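Local coordinates for protein Alpha/beta hydrolase (PDB 3BDV) that is an alpha/beta-hydrolase-fold protein that binds calcium and probably acts as a serine hydrolase, although its substrate is unknown, at residues A[18-23]-A[77-82]; A[22-27]-A[45-50]; A[28-33]-A[164-169]; A[83-88]-A[102-107]. All blocks are in the same frame, centred on the assembly; numbering follows the deposited sequence. Where two conformers were deposited one is given.

Interaction 1: residues A[18-23]-A[77-82]; sequences LTMVLV and ILIGHS
Met20, a selenomethionine, lies alongside Ile77 and points the same way, its SE 3.9 Å from Ile77 CB and about as close to the CD1 of that residue. A bend at chi2 (-53°) swings the selenium over the neighbouring strand, and Leu18 CD1 meets the same isoleucine methyl, Ile77 CD1, at 3.9 Å. One pair further on, Ile79 faces Leu22 but reaches back, placing its CD1 4.0 Å from Met20 CB. On the other face Leu78 CD2 sits 3.8 Å from Val21 CB and touches Val23 CG2 more loosely. Between these two layers of side chains the strands run parallel, with five N-H to C=O bonds shuttling between them. The bond from Val21 N to Ile77 O is nearly straight (2.9 Å, 176°), whereas the last, from His81 N to Val23 O, stretches to 3.1 Å. Gly80 has no side chain, and its CA comes within 3.4 Å of Val23 O. Helices 34-41 and 174-185 cover the face with Met20, Leu22, Ile77 and Ile79; helix 58-70 packs on Val21, Val23 and Leu78. Ser82 follows with positive phi (58°), directly ahead of helix 83-93. This strained strand-to-helix turn, centred on the serine of a Gly-X-Ser-X-Gly sequence, fits the nucleophile elbow of alpha/beta hydrolases.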
loop_
_atom_site.group_PDB
_atom_site.type_symbol
_atom_site.label_atom_id
_atom_site.label_comp_id
_atom_site.label_asym_id
_atom_site.label_seq_id
_atom_site.Cartn_x
_atom_site.Cartn_y
_atom_site.Cartn_z
ATOM N N LEU A 18 1.172 -3.979 -15.381
ATOM C CA LEU A 18 0.693 -4.152 -14.014
ATOM C C LEU A 18 -0.255 -3.022 -13.674
ATOM O O LEU A 18 -0.067 -1.914 -14.130
ATOM C CB LEU A 18 1.844 -4.090 -13.004
ATOM C CG LEU A 18 2.912 -5.160 -13.156
ATOM C CD1 LEU A 18 4.078 -4.932 -12.201
ATOM C CD2 LEU A 18 2.286 -6.566 -12.957
ATOM N N THR A 19 -1.236 -3.314 -12.832
ATOM C CA THR A 19 -2.184 -2.299 -12.420
ATOM C C THR A 19 -1.953 -1.957 -10.961
ATOM O O THR A 19 -1.928 -2.863 -10.112
ATOM C CB THR A 19 -3.618 -2.837 -12.612
ATOM O OG1 THR A 19 -3.863 -3.005 -14.011
ATOM C CG2 THR A 19 -4.662 -1.904 -12.032
HETATM N N MSE A 20 -1.776 -0.681 -10.670
HETATM C CA MSE A 20 -1.672 -0.244 -9.289
HETATM C C MSE A 20 -3.062 -0.049 -8.729
HETATM O O MSE A 20 -3.879 0.621 -9.347
HETATM C CB MSE A 20 -0.976 1.100 -9.197
HETATM C CG MSE A 20 0.356 1.176 -9.862
HETATM SE SE MSE A 20 1.638 -0.145 -9.386
HETATM C CE MSE A 20 3.229 0.712 -10.077
ATOM N N VAL A 21 -3.298 -0.585 -7.536
ATOM C CA VAL A 21 -4.542 -0.355 -6.800
ATOM C C VAL A 21 -4.254 0.368 -5.468
ATOM O O VAL A 21 -3.635 -0.209 -4.585
ATOM C CB VAL A 21 -5.320 -1.661 -6.586
ATOM C CG1 VAL A 21 -6.611 -1.351 -5.870
ATOM C CG2 VAL A 21 -5.611 -2.349 -7.936
ATOM N N LEU A 22 -4.735 1.611 -5.346
ATOM C CA LEU A 22 -4.608 2.389 -4.125
ATOM C C LEU A 22 -5.652 1.989 -3.085
ATOM O O LEU A 22 -6.837 1.997 -3.377
ATOM C CB LEU A 22 -4.735 3.890 -4.405
ATOM C CG LEU A 22 -3.690 4.418 -5.365
ATOM C CD1 LEU A 22 -4.218 5.751 -5.951
ATOM C CD2 LEU A 22 -2.318 4.588 -4.647
ATOM N N VAL A 23 -5.183 1.570 -1.910
ATOM C CA VAL A 23 -6.033 1.208 -0.765
ATOM C C VAL A 23 -5.857 2.165 0.431
ATOM O O VAL A 23 -4.960 1.991 1.235
ATOM C CB VAL A 23 -5.772 -0.229 -0.284
ATOM C CG1 VAL A 23 -6.834 -0.665 0.710
ATOM C CG2 VAL A 23 -5.720 -1.227 -1.511
ATOM N N ILE A 77 -0.675 -4.539 -8.167
ATOM C CA ILE A 77 0.077 -4.219 -6.947
ATOM C C ILE A 77 -0.830 -3.438 -6.028
ATOM O O ILE A 77 -1.322 -2.376 -6.414
ATOM C CB ILE A 77 1.359 -3.402 -7.238
ATOM C CG1 ILE A 77 2.324 -4.235 -8.094
ATOM C CG2 ILE A 77 2.013 -2.997 -5.927
ATOM C CD1 ILE A 77 3.558 -3.509 -8.614
ATOM N N LEU A 78 -1.106 -3.985 -4.842
ATOM C CA LEU A 78 -1.934 -3.258 -3.840
ATOM C C LEU A 78 -1.058 -2.263 -3.110
ATOM O O LEU A 78 -0.012 -2.625 -2.610
ATOM C CB LEU A 78 -2.532 -4.231 -2.834
ATOM C CG LEU A 78 -3.559 -5.233 -3.391
ATOM C CD1 LEU A 78 -4.034 -6.129 -2.257
ATOM C CD2 LEU A 78 -4.713 -4.522 -4.110
ATOM N N ILE A 79 -1.463 -1.004 -3.061
ATOM C CA ILE A 79 -0.619 0.046 -2.409
ATOM C C ILE A 79 -1.501 0.566 -1.260
ATOM O O ILE A 79 -2.466 1.347 -1.444
ATOM C CB ILE A 79 -0.214 1.160 -3.371
ATOM C CG1 ILE A 79 0.583 0.652 -4.577
ATOM C CG2 ILE A 79 0.547 2.274 -2.615
ATOM C CD1 ILE A 79 0.820 1.678 -5.686
ATOM N N GLY A 80 -1.201 0.075 -0.061
ATOM C CA GLY A 80 -2.016 0.342 1.103
ATOM C C GLY A 80 -1.458 1.353 2.100
ATOM O O GLY A 80 -0.262 1.427 2.276
ATOM N N HIS A 81 -2.337 2.051 2.807
ATOM C CA HIS A 81 -1.920 2.920 3.904
ATOM C C HIS A 81 -2.640 2.519 5.184
ATOM O O HIS A 81 -3.866 2.445 5.198
ATOM C CB HIS A 81 -2.234 4.403 3.588
ATOM C CG HIS A 81 -1.829 5.369 4.667
ATOM N ND1 HIS A 81 -2.698 6.278 5.230
ATOM C CD2 HIS A 81 -0.647 5.537 5.305
ATOM C CE1 HIS A 81 -2.063 6.975 6.155
ATOM N NE2 HIS A 81 -0.805 6.559 6.208
ATOM N N SER A 82 -1.891 2.296 6.263
ATOM C CA SER A 82 -2.494 2.118 7.598
ATOM C C SER A 82 -3.504 0.940 7.651
ATOM O O SER A 82 -3.146 -0.201 7.343
ATOM C CB SER A 82 -3.080 3.447 8.077
ATOM O OG SER A 82 -3.251 3.425 9.504
#

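Interaction 2: residues A[22-27]-A[45-50]; sequences LVPGLR and WQRIRQ. With CA (calcium ion), chain C.
Residues 22-23 and 46-47 pair as short parallel strands around Leu22 and Arg47: Leu22 N gives an almost linear bond to Gln46 O (2.8 Å, 178°), and Leu22 O takes one from Ile48 N at 3.1 Å. The Leu22 side chain leans on the same Gln46 carbonyl and lays its CB 4.0 Å from Arg47 CG. A chain stretched out from CG to NE carries the Arg47 guanidinium across to Pro24, whose CG lies 3.9 Å from Arg47 NE. Salt bridges to Glu39 and Asp28, with further bonds to Ser29 O and Ser36 OG, fix the rotation of that group. The Pro24 ring and the Ile48 chain lie alongside each other and point opposite ways, with Pro24 CD 3.7 Å from Ile48 CG1. Ile48 CD1 then reaches Val23 CG1 at 3.9 Å. The Arg47 carbonyl is turned to the calcium ion, which Arg47 O binds at 2.4 Å with three waters; Glu68 also binds it. One of those waters accepts from Arg47 N, linking the edge of the strand to the metal shell. The contact closes the beta-alpha-beta unit of strand 19-23, helix 34-41 and strand 46-47. Strand 46-47 is outermost in the sheet, with helix 34-41 against Leu22 and Pro24, while helix 58-70 supplies Glu68 across the calcium.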
loop_
_atom_site.group_PDB
_atom_site.type_symbol
_atom_site.label_atom_id
_atom_site.label_comp_id
_atom_site.label_asym_id
_atom_site.label_seq_id
_atom_site.Cartn_x
_atom_site.Cartn_y
_atom_site.Cartn_z
ATOM N N LEU A 22 -4.735 1.611 -5.346
ATOM C CA LEU A 22 -4.608 2.389 -4.125
ATOM C C LEU A 22 -5.652 1.989 -3.085
ATOM O O LEU A 22 -6.837 1.997 -3.377
ATOM C CB LEU A 22 -4.735 3.890 -4.405
ATOM C CG LEU A 22 -3.690 4.418 -5.365
ATOM C CD1 LEU A 22 -4.218 5.751 -5.951
ATOM C CD2 LEU A 22 -2.318 4.588 -4.647
ATOM N N VAL A 23 -5.183 1.570 -1.910
ATOM C CA VAL A 23 -6.033 1.208 -0.765
ATOM C C VAL A 23 -5.857 2.165 0.431
ATOM O O VAL A 23 -4.960 1.991 1.235
ATOM C CB VAL A 23 -5.772 -0.229 -0.284
ATOM C CG1 VAL A 23 -6.834 -0.665 0.710
ATOM C CG2 VAL A 23 -5.720 -1.227 -1.511
ATOM N N PRO A 24 -6.724 3.184 0.551
ATOM C CA PRO A 24 -6.677 4.087 1.707
ATOM C C PRO A 24 -7.101 3.430 3.001
ATOM O O PRO A 24 -7.765 2.377 2.978
ATOM C CB PRO A 24 -7.642 5.225 1.318
ATOM C CG PRO A 24 -7.732 5.124 -0.192
ATOM C CD PRO A 24 -7.711 3.641 -0.446
ATOM N N GLY A 25 -6.728 4.073 4.103
ATOM C CA GLY A 25 -7.221 3.688 5.409
ATOM C C GLY A 25 -8.452 4.466 5.862
ATOM O O GLY A 25 -9.213 4.989 5.064
ATOM N N LEU A 26 -8.609 4.571 7.184
ATOM C CA LEU A 26 -9.777 5.218 7.779
ATOM C C LEU A 26 -9.970 6.643 7.273
ATOM O O LEU A 26 -9.003 7.421 7.192
ATOM C CB LEU A 26 -9.631 5.227 9.309
ATOM C CG LEU A 26 -10.914 5.310 10.147
ATOM C CD1 LEU A 26 -11.663 3.991 10.176
ATOM C CD2 LEU A 26 -10.564 5.748 11.572
ATOM N N ARG A 27 -11.222 6.981 6.990
ATOM C CA ARG A 27 -11.669 8.301 6.535
ATOM C C ARG A 27 -11.307 8.606 5.084
ATOM O O ARG A 27 -11.577 9.701 4.624
ATOM C CB ARG A 27 -11.159 9.457 7.430
ATOM C CG ARG A 27 -11.366 9.221 8.917
ATOM C CD ARG A 27 -11.184 10.495 9.717
ATOM N NE ARG A 27 -11.378 10.219 11.137
ATOM C CZ ARG A 27 -10.424 9.754 11.948
ATOM N NH1 ARG A 27 -9.183 9.569 11.520
ATOM N NH2 ARG A 27 -10.707 9.508 13.207
ATOM N N TRP A 45 -4.077 4.652 -12.734
ATOM C CA TRP A 45 -4.048 3.841 -11.512
ATOM C C TRP A 45 -5.431 3.722 -10.924
ATOM O O TRP A 45 -6.228 4.614 -11.072
ATOM C CB TRP A 45 -3.109 4.411 -10.484
ATOM C CG TRP A 45 -1.654 4.318 -10.895
ATOM C CD1 TRP A 45 -1.152 3.986 -12.131
ATOM C CD2 TRP A 45 -0.520 4.613 -10.077
ATOM N NE1 TRP A 45 0.228 4.041 -12.112
ATOM C CE2 TRP A 45 0.640 4.437 -10.877
ATOM C CE3 TRP A 45 -0.369 5.002 -8.752
ATOM C CZ2 TRP A 45 1.925 4.621 -10.386
ATOM C CZ3 TRP A 45 0.910 5.174 -8.259
ATOM C CH2 TRP A 45 2.043 5.005 -9.082
ATOM N N GLN A 46 -5.697 2.604 -10.268
ATOM C CA GLN A 46 -7.014 2.346 -9.705
ATOM C C GLN A 46 -7.037 2.632 -8.217
ATOM O O GLN A 46 -5.999 2.773 -7.590
ATOM C CB GLN A 46 -7.414 0.910 -9.969
ATOM C CG GLN A 46 -7.621 0.550 -11.457
ATOM C CD GLN A 46 -8.581 1.498 -12.169
ATOM O OE1 GLN A 46 -9.769 1.555 -11.852
ATOM N NE2 GLN A 46 -8.064 2.254 -13.127
ATOM N N ARG A 47 -8.237 2.721 -7.663
ATOM C CA ARG A 47 -8.423 3.088 -6.266
ATOM C C ARG A 47 -9.722 2.522 -5.748
ATOM O O ARG A 47 -10.754 2.532 -6.446
ATOM C CB ARG A 47 -8.373 4.612 -6.136
ATOM C CG ARG A 47 -8.571 5.127 -4.740
ATOM C CD ARG A 47 -8.280 6.588 -4.700
ATOM N NE ARG A 47 -8.704 7.141 -3.427
ATOM C CZ ARG A 47 -8.199 8.243 -2.883
ATOM N NH1 ARG A 47 -7.309 8.966 -3.521
ATOM N NH2 ARG A 47 -8.648 8.654 -1.716
ATOM N N ILE A 48 -9.702 1.986 -4.528
ATOM C CA ILE A 48 -10.908 1.332 -4.017
ATOM C C ILE A 48 -11.861 2.429 -3.591
ATOM O O ILE A 48 -11.434 3.510 -3.213
ATOM C CB ILE A 48 -10.650 0.320 -2.847
ATOM C CG1 ILE A 48 -10.055 1.026 -1.629
ATOM C CG2 ILE A 48 -9.761 -0.881 -3.281
ATOM C CD1 ILE A 48 -10.418 0.321 -0.318
ATOM N N ARG A 49 -13.146 2.121 -3.647
ATOM C CA ARG A 49 -14.198 2.995 -3.173
ATOM C C ARG A 49 -15.126 2.241 -2.216
ATOM O O ARG A 49 -15.360 1.061 -2.380
ATOM C CB ARG A 49 -15.037 3.454 -4.358
ATOM C CG ARG A 49 -14.267 4.006 -5.490
ATOM C CD ARG A 49 -13.531 5.293 -5.162
ATOM N NE ARG A 49 -12.717 5.670 -6.304
ATOM C CZ ARG A 49 -11.801 6.636 -6.287
ATOM N NH1 ARG A 49 -11.613 7.381 -5.227
ATOM N NH2 ARG A 49 -11.099 6.889 -7.369
ATOM N N GLN A 50 -15.728 2.960 -1.282
ATOM C CA GLN A 50 -16.850 2.397 -0.516
ATOM C C GLN A 50 -17.739 3.483 0.059
ATOM O O GLN A 50 -17.378 4.672 0.060
ATOM C CB GLN A 50 -16.353 1.451 0.600
ATOM C CG GLN A 50 -15.283 2.035 1.450
ATOM C CD GLN A 50 -14.667 1.060 2.474
ATOM O OE1 GLN A 50 -15.258 0.051 2.826
ATOM N NE2 GLN A 50 -13.508 1.416 2.991
HETATM CA CA CA C . -12.129 1.627 -8.242
HETATM O O HOH W 1 -10.426 2.521 -9.631
HETATM O O HOH W 2 -14.317 1.311 -7.744
HETATM O O HOH W 3 -12.928 0.430 -10.213
#

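Interaction 3: residues A[28-33]-A[164-169]; sequences DSDDEH and INAEAG
A type I beta turn from Asp30 to His33 meets an Asx motif at Asn165, with the methyl of Ala166 packed against the turn: Ala166 CB lies 3.7 Å from Glu32 CB and 3.6 Å from Glu32 O. Asn165 turns its amide back on its own loop, where OD1 accepts from Ala168 N at 3.2 Å. Its CB meets the His33 ring at CD2, 4.0 Å away, the ring and amide planes being 77° apart. A chi1 of -169° swings the imidazole toward residues 164-166. Ser29 OG sits over the ring centre, 3.3 Å above the plane. No hydrogen bond links residues 28-33 to 164-169 directly, although Glu32 has a backbone bond to Gly171 further on. A water accepts from Ala166 N at 3.0 Å and lies 2.7 Å from Glu167 OE1, with a weak link to Asp30 OD1. The carboxylates of Asp30 and Glu167 approach to 4.4 Å between OD2 and OE1, which probably disfavours full charge on both. His33 ND1 caps helix 34-41 at Gln35 N, and the ring packs edge-to-face with His81 ending strand 76-81. The contact joins the loop entering helix 34-41 to that between strand 154-157 and helix 174-185.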
loop_
_atom_site.group_PDB
_atom_site.type_symbol
_atom_site.label_atom_id
_atom_site.label_comp_id
_atom_site.label_asym_id
_atom_site.label_seq_id
_atom_site.Cartn_x
_atom_site.Cartn_y
_atom_site.Cartn_z
ATOM N N ASP A 28 -10.694 7.655 4.392
ATOM C CA ASP A 28 -10.188 7.834 3.026
ATOM C C ASP A 28 -8.930 8.703 3.012
ATOM O O ASP A 28 -8.578 9.332 3.998
ATOM C CB ASP A 28 -11.256 8.435 2.120
ATOM C CG ASP A 28 -11.128 7.992 0.672
ATOM O OD1 ASP A 28 -10.146 7.298 0.301
ATOM O OD2 ASP A 28 -12.025 8.336 -0.101
ATOM N N SER A 29 -8.272 8.773 1.874
ATOM C CA SER A 29 -7.129 9.636 1.724
ATOM C C SER A 29 -7.558 10.956 1.140
ATOM O O SER A 29 -8.109 11.022 0.043
ATOM C CB SER A 29 -6.101 8.968 0.831
ATOM O OG SER A 29 -5.583 7.846 1.518
ATOM N N ASP A 30 -7.280 12.021 1.876
ATOM C CA ASP A 30 -7.721 13.335 1.460
ATOM C C ASP A 30 -6.893 13.882 0.277
ATOM O O ASP A 30 -5.974 13.239 -0.237
ATOM C CB ASP A 30 -7.729 14.288 2.667
ATOM C CG ASP A 30 -6.328 14.548 3.236
ATOM O OD1 ASP A 30 -5.345 14.277 2.544
ATOM O OD2 ASP A 30 -6.215 15.037 4.382
ATOM N N ASP A 31 -7.241 15.071 -0.173
ATOM C CA ASP A 31 -6.684 15.584 -1.410
ATOM C C ASP A 31 -5.189 15.764 -1.406
ATOM O O ASP A 31 -4.571 15.644 -2.458
ATOM C CB ASP A 31 -7.363 16.895 -1.815
ATOM C CG ASP A 31 -8.614 16.661 -2.628
ATOM O OD1 ASP A 31 -8.732 15.566 -3.227
ATOM O OD2 ASP A 31 -9.483 17.560 -2.682
ATOM N N GLU A 32 -4.606 16.041 -0.242
ATOM C CA GLU A 32 -3.164 16.278 -0.140
ATOM C C GLU A 32 -2.356 15.071 0.267
ATOM O O GLU A 32 -1.143 15.154 0.374
ATOM C CB GLU A 32 -2.867 17.426 0.797
ATOM C CG GLU A 32 -2.963 18.827 0.086
ATOM C CD GLU A 32 -2.057 18.953 -1.175
ATOM O OE1 GLU A 32 -0.846 18.587 -1.140
ATOM O OE2 GLU A 32 -2.578 19.426 -2.217
ATOM N N HIS A 33 -3.046 13.959 0.501
ATOM C CA HIS A 33 -2.422 12.695 0.842
ATOM C C HIS A 33 -1.718 12.140 -0.392
ATOM O O HIS A 33 -2.186 12.311 -1.524
ATOM C CB HIS A 33 -3.527 11.740 1.305
ATOM C CG HIS A 33 -3.056 10.478 1.937
ATOM N ND1 HIS A 33 -2.648 9.376 1.206
ATOM C CD2 HIS A 33 -3.072 10.085 3.230
ATOM C CE1 HIS A 33 -2.363 8.392 2.040
ATOM N NE2 HIS A 33 -2.607 8.799 3.273
ATOM N N ILE A 164 2.756 9.213 7.907
ATOM C CA ILE A 164 3.009 9.179 6.460
ATOM C C ILE A 164 1.705 9.582 5.754
ATOM O O ILE A 164 1.084 8.814 5.047
ATOM C CB ILE A 164 3.602 7.796 5.937
ATOM C CG1 ILE A 164 4.695 7.238 6.860
ATOM C CG2 ILE A 164 4.217 7.991 4.509
ATOM C CD1 ILE A 164 5.352 5.965 6.352
ATOM N N ASN A 165 1.282 10.797 6.034
ATOM C CA ASN A 165 0.042 11.341 5.530
ATOM C C ASN A 165 0.327 12.832 5.197
ATOM O O ASN A 165 1.469 13.273 5.300
ATOM C CB ASN A 165 -1.073 11.172 6.534
ATOM C CG ASN A 165 -0.802 11.847 7.891
ATOM O OD1 ASN A 165 0.213 12.534 8.078
ATOM N ND2 ASN A 165 -1.731 11.634 8.849
ATOM N N ALA A 166 -0.699 13.554 4.753
ATOM C CA ALA A 166 -0.537 14.931 4.298
ATOM C C ALA A 166 0.022 15.798 5.384
ATOM O O ALA A 166 0.863 16.646 5.119
ATOM C CB ALA A 166 -1.866 15.485 3.842
ATOM N N GLU A 167 -0.472 15.589 6.601
ATOM C CA GLU A 167 -0.124 16.428 7.745
ATOM C C GLU A 167 1.371 16.315 8.005
ATOM O O GLU A 167 1.957 17.260 8.472
ATOM C CB GLU A 167 -0.928 16.022 8.985
ATOM C CG GLU A 167 -2.476 16.236 8.838
ATOM C CD GLU A 167 -3.252 15.015 8.245
ATOM O OE1 GLU A 167 -2.859 14.430 7.214
ATOM O OE2 GLU A 167 -4.289 14.634 8.827
ATOM N N ALA A 168 1.961 15.163 7.660
ATOM C CA ALA A 168 3.419 14.918 7.725
ATOM C C ALA A 168 4.227 15.343 6.477
ATOM O O ALA A 168 5.474 15.191 6.411
ATOM C CB ALA A 168 3.671 13.422 8.044
ATOM N N GLY A 169 3.557 15.874 5.456
ATOM C CA GLY A 169 4.270 16.263 4.254
ATOM C C GLY A 169 4.242 15.254 3.122
ATOM O O GLY A 169 5.021 15.379 2.206
HETATM O O HOH W 4 -3.575 12.959 5.034
#

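Interaction 4: residues A[83-88]-A[102-107]; sequences FGALAA and VMLVAP
With CG anti to its carbonyl carbon (chi1 -53°) and an extended chi2 of 178°, Leu104 delivers CD2 to the flank of helix 83-88, 3.7 Å from Ala85 CB. The same methyl lies 3.4 Å from Ala85 O and 4.0 Å from Ala88 CB, so a single branch fills the dip between two alanines three residues apart, with the carbonyl of the first also against it. These small residues probably let the helix come close: its axis passes 7.5 Å from that of strand 102-105, and the two run nearly antiparallel at 150°. Such a helix laid back across the sheet is the connecting element of a beta-alpha-beta crossover, here strand 76-81, helix 83-93 and strand 99-105. Its first turn leads out of the sequence that resembles the nucleophile elbow of serine hydrolases, and Gly84 is the last glycine of that pattern. Beyond the strand, Ala106 adopts a left-handed backbone conformation that turns the chain, and Pro107 comes to rest on the start of the helix. There Pro107 CB meets Ala85 CB at 4.0 Å, and Ala85 CB also touches Pro107 CA at 3.9 Å. Leu86 CD2 adds a looser contact with Pro107 CB, 4.4 Å. Thr128 and Thr130 of strand 128-132 press on Leu104, while Ala87 turns to Leu58, Trp61 and Ile65 of helix 58-70.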
loop_
_atom_site.group_PDB
_atom_site.type_symbol
_atom_site.label_atom_id
_atom_site.label_comp_id
_atom_site.label_asym_id
_atom_site.label_seq_id
_atom_site.Cartn_x
_atom_site.Cartn_y
_atom_site.Cartn_z
ATOM N N PHE A 83 -4.775 1.194 7.985
ATOM C CA PHE A 83 -5.755 0.137 7.925
ATOM C C PHE A 83 -5.861 -0.497 6.535
ATOM O O PHE A 83 -6.070 -1.704 6.411
ATOM C CB PHE A 83 -7.121 0.626 8.412
ATOM C CG PHE A 83 -8.100 -0.488 8.658
ATOM C CD1 PHE A 83 -8.044 -1.228 9.829
ATOM C CD2 PHE A 83 -9.140 -0.717 7.794
ATOM C CE1 PHE A 83 -8.993 -2.262 10.084
ATOM C CE2 PHE A 83 -10.062 -1.726 8.029
ATOM C CZ PHE A 83 -9.998 -2.484 9.188
ATOM N N GLY A 84 -5.743 0.321 5.499
ATOM C CA GLY A 84 -5.703 -0.179 4.132
ATOM C C GLY A 84 -4.584 -1.174 3.903
ATOM O O GLY A 84 -4.771 -2.144 3.172
ATOM N N ALA A 85 -3.425 -0.965 4.519
ATOM C CA ALA A 85 -2.335 -1.890 4.346
ATOM C C ALA A 85 -2.633 -3.195 5.054
ATOM O O ALA A 85 -2.285 -4.269 4.571
ATOM C CB ALA A 85 -1.019 -1.277 4.888
ATOM N N LEU A 86 -3.229 -3.108 6.247
ATOM C CA LEU A 86 -3.714 -4.346 6.887
ATOM C C LEU A 86 -4.682 -5.085 6.003
ATOM O O LEU A 86 -4.616 -6.320 5.894
ATOM C CB LEU A 86 -4.309 -4.097 8.255
ATOM C CG LEU A 86 -3.292 -3.530 9.247
ATOM C CD1 LEU A 86 -3.927 -3.330 10.633
ATOM C CD2 LEU A 86 -2.017 -4.354 9.316
ATOM N N ALA A 87 -5.623 -4.383 5.397
ATOM C CA ALA A 87 -6.566 -5.089 4.522
ATOM C C ALA A 87 -5.868 -5.769 3.365
ATOM O O ALA A 87 -6.222 -6.890 3.005
ATOM C CB ALA A 87 -7.640 -4.110 4.011
ATOM N N ALA A 88 -4.864 -5.104 2.786
ATOM C CA ALA A 88 -4.088 -5.633 1.667
ATOM C C ALA A 88 -3.426 -6.923 2.157
ATOM O O ALA A 88 -3.461 -7.945 1.471
ATOM C CB ALA A 88 -3.019 -4.637 1.169
ATOM N N VAL A 102 2.639 -6.339 -3.005
ATOM C CA VAL A 102 1.938 -5.383 -2.164
ATOM C C VAL A 102 2.940 -4.446 -1.526
ATOM O O VAL A 102 4.072 -4.807 -1.204
ATOM C CB VAL A 102 1.014 -6.045 -1.081
ATOM C CG1 VAL A 102 -0.080 -6.907 -1.714
ATOM C CG2 VAL A 102 1.827 -6.827 -0.086
HETATM N N MSE A 103 2.534 -3.193 -1.437
HETATM C CA MSE A 103 3.321 -2.106 -0.829
HETATM C C MSE A 103 2.515 -1.622 0.353
HETATM O O MSE A 103 1.373 -1.158 0.166
HETATM C CB MSE A 103 3.557 -0.969 -1.837
HETATM C CG MSE A 103 4.172 0.206 -1.251
HETATM SE SE MSE A 103 4.922 1.302 -2.693
HETATM C CE MSE A 103 5.178 2.931 -1.782
ATOM N N LEU A 104 3.078 -1.772 1.550
ATOM C CA LEU A 104 2.416 -1.508 2.845
ATOM C C LEU A 104 3.067 -0.269 3.448
ATOM O O LEU A 104 4.177 -0.291 3.938
ATOM C CB LEU A 104 2.530 -2.689 3.805
ATOM C CG LEU A 104 2.053 -4.002 3.217
ATOM C CD1 LEU A 104 2.193 -5.258 4.141
ATOM C CD2 LEU A 104 0.601 -3.844 2.736
ATOM N N VAL A 105 2.328 0.828 3.431
ATOM C CA VAL A 105 2.892 2.081 3.877
ATOM C C VAL A 105 2.269 2.434 5.218
ATOM O O VAL A 105 1.057 2.622 5.305
ATOM C CB VAL A 105 2.594 3.217 2.875
ATOM C CG1 VAL A 105 3.190 4.579 3.432
ATOM C CG2 VAL A 105 3.125 2.850 1.464
ATOM N N ALA A 106 3.095 2.493 6.254
ATOM C CA ALA A 106 2.601 2.762 7.627
ATOM C C ALA A 106 1.462 1.790 7.993
ATOM O O ALA A 106 0.377 2.196 8.421
ATOM C CB ALA A 106 2.162 4.239 7.817
ATOM N N PRO A 107 1.721 0.481 7.868
ATOM C CA PRO A 107 0.712 -0.463 8.328
ATOM C C PRO A 107 0.463 -0.210 9.806
ATOM O O PRO A 107 1.402 0.073 10.550
ATOM C CB PRO A 107 1.373 -1.818 8.110
ATOM C CG PRO A 107 2.714 -1.587 8.208
ATOM C CD PRO A 107 2.980 -0.222 7.581
#

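In the fold
From the N terminus, strand 19-23 opens both interaction 1 and interaction 2. Interaction 2 closes the shorter loop, through helix 34-41, onto the edge strand 46-47; interaction 1 closes a longer one onto strand 76-81, so that 19-23 is flanked on both sides. Interaction 3 starts in the loop just after that strand and reaches forward to residues 164-169, crossing both, and its first segment touches each of them. Interaction 4 follows interactions 1 and 2 in series and nests inside the loop closed by interaction 3, where Ile164 packs on Val105 and Ala106. Backbone bonds between Leu78, Gly80 and Met103 extend the sheet from interaction 1 into interaction 4.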